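Local coordinates for titin (Homo sapiens, PDB 5JDD), which forms a giant elastic filament of the muscle sarcomere, of which this fragment holds three I-band immunoglobulin domains in tandem, at residues Glu101-Glu104 / Thr105-Ala108. Residues are numbered along the deposited sequence; the frame is centred on the assembly and turned at random.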
ATOM      1  N   GLU A 101      -1.483  15.047   2.215  1.00 12.25           N
ATOM      2  CA  GLU A 101      -1.254  15.740   3.474  1.00 14.17           C
ATOM      3  C   GLU A 101      -2.330  15.284   4.440  1.00 14.87           C
ATOM      4  O   GLU A 101      -3.519  15.298   4.097  1.00 17.96           O
ATOM      5  CB  GLU A 101      -1.382  17.249   3.308  1.00 19.33           C
ATOM      6  CG  GLU A 101      -0.342  17.901   2.440  1.00 27.68           C
ATOM      7  CD  GLU A 101      -0.453  19.408   2.528  1.00 43.28           C
ATOM      8  OE1 GLU A 101      -1.441  19.880   3.134  1.00 48.27           O
ATOM      9  OE2 GLU A 101       0.436  20.111   2.012  1.00 50.42           O
ATOM     10  N   VAL A 102      -1.921  14.890   5.645  1.00 11.23           N
ATOM     11  CA  VAL A 102      -2.837  14.346   6.643  1.00 12.82           C
ATOM     12  C   VAL A 102      -2.530  14.985   7.987  1.00 11.33           C
ATOM     13  O   VAL A 102      -1.368  15.027   8.402  1.00 12.23           O
ATOM     14  CB  VAL A 102      -2.658  12.824   6.787  1.00 11.84           C
ATOM     15  CG1 VAL A 102      -3.610  12.281   7.830  1.00 12.97           C
ATOM     16  CG2 VAL A 102      -2.925  12.128   5.468  1.00 18.12           C
ATOM     17  N   PRO A 103      -3.560  15.487   8.690  1.00 10.25           N
ATOM     18  CA  PRO A 103      -3.278  16.051  10.016  1.00 10.46           C
ATOM     19  C   PRO A 103      -2.760  14.990  10.973  1.00  9.78           C
ATOM     20  O   PRO A 103      -3.236  13.838  10.930  1.00  9.61           O
ATOM     21  CB  PRO A 103      -4.649  16.545  10.492  1.00 10.06           C
ATOM     22  CG  PRO A 103      -5.411  16.789   9.224  1.00 10.51           C
ATOM     23  CD  PRO A 103      -4.948  15.725   8.260  1.00 10.86           C
ATOM     24  N   GLU A 104      -1.826  15.379  11.836  1.00 10.32           N
ATOM     25  CA  GLU A 104      -1.328  14.460  12.852  1.00 11.12           C
ATOM     26  C   GLU A 104      -2.484  13.875  13.655  1.00  8.58           C
ATOM     27  O   GLU A 104      -3.506  14.539  13.881  1.00 10.82           O
ATOM     28  CB  GLU A 104      -0.294  15.128  13.761  1.00 13.44           C
ATOM     29  CG  GLU A 104      -0.807  16.366  14.441  1.00 12.98           C
ATOM     30  CD  GLU A 104       0.237  17.064  15.312  1.00 18.35           C
ATOM     31  OE1 GLU A 104       0.029  18.249  15.626  1.00 13.48           O
ATOM     32  OE2 GLU A 104       1.249  16.436  15.710  1.00 21.56           O
ATOM     33  N   THR A 105      -2.288  12.617  14.064  1.00 10.34           N
ATOM     34  CA  THR A 105      -3.266  11.750  14.751  1.00 10.40           C
ATOM     35  C   THR A 105      -4.294  11.080  13.832  1.00 11.05           C
ATOM     36  O   THR A 105      -4.952  10.113  14.233  1.00 13.86           O
ATOM     37  CB  THR A 105      -4.001  12.407  15.965  1.00 13.65           C
ATOM     38  OG1 THR A 105      -5.065  13.251  15.500  1.00 11.50           O
ATOM     39  CG2 THR A 105      -3.029  13.189  16.862  1.00 11.24           C
ATOM     40  N   LYS A 106      -4.432  11.570  12.605  1.00  9.25           N
ATOM     41  CA  LYS A 106      -5.402  10.968  11.694  1.00  9.78           C
ATOM     42  C   LYS A 106      -4.769   9.874  10.835  1.00 11.21           C
ATOM     43  O   LYS A 106      -3.556   9.692  10.836  1.00 10.62           O
ATOM     44  CB  LYS A 106      -6.088  12.041  10.836  1.00 10.23           C
ATOM     45  CG  LYS A 106      -6.890  13.040  11.680  1.00  8.20           C
ATOM     46  CD  LYS A 106      -7.681  14.007  10.808  1.00 12.57           C
ATOM     47  CE  LYS A 106      -8.843  13.308  10.113  1.00 13.94           C
ATOM     48  NZ  LYS A 106      -9.661  14.290   9.319  1.00 18.24           N
ATOM     49  N   THR A 107      -5.605   9.143  10.110  1.00 11.68           N
ATOM     50  CA  THR A 107      -5.157   8.006   9.324  1.00 10.43           C
ATOM     51  C   THR A 107      -4.803   8.439   7.906  1.00 11.54           C
ATOM     52  O   THR A 107      -5.525   9.234   7.295  1.00 14.06           O
ATOM     53  CB  THR A 107      -6.271   6.952   9.259  1.00 11.38           C
ATOM     54  OG1 THR A 107      -6.581   6.513  10.592  1.00 15.42           O
ATOM     55  CG2 THR A 107      -5.854   5.763   8.413  1.00 14.67           C
ATOM     56  N   ALA A 108      -3.685   7.925   7.394  1.00 10.61           N
ATOM     57  CA  ALA A 108      -3.273   8.180   6.018  1.00 10.92           C
ATOM     58  C   ALA A 108      -3.400   6.893   5.230  1.00 11.92           C
ATOM     59  O   ALA A 108      -3.209   5.804   5.760  1.00 13.61           O
ATOM     60  CB  ALA A 108      -1.832   8.665   5.965  1.00 13.25           C
TER
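Pro103 and Lys106 close a type II beta turn: Lys106 N donates to Pro103 O at 3.1 Å. The N-H...O angle is 155°, with the donor tilted somewhat from the carbonyl plane. The corner residues Glu104 and Thr105 match that turn type, the positive phi (80°) falling on Thr105. Within the second immunoglobulin I-set domain, the turn carries the chain from strand 100-103, at the edge of the mixed sheet, to strand 108-114 of the facing antiparallel sheet, a link between the two layers of the beta sandwich. Inside the bend, Val102 CG2 packs on Ala108 CB at 3.7 Å, while Val102 CG1, anti to the backbone N (chi1 180°), lies 3.6 Å from Thr107 O; Leu173 adjoins both Val102 and Ala108. In Lys106, CG beside the backbone N and an extended chi2 lay CD against the proline ring, 3.9 Å from Pro103 CG, and the bend at chi3 then sends CE and NZ onward. The CB of Glu104 leaves away from 105-108. Three bonds place the turn at the junction with the third domain: Lys106 NZ to Glu204 O, Ile178 N to Glu104 OE1, and Ser207 N to Thr105 OG1. That hydroxyl in turn donates to an in-plane lone pair of Glu104 O, with Thr105 OG1 2.6 Å from it.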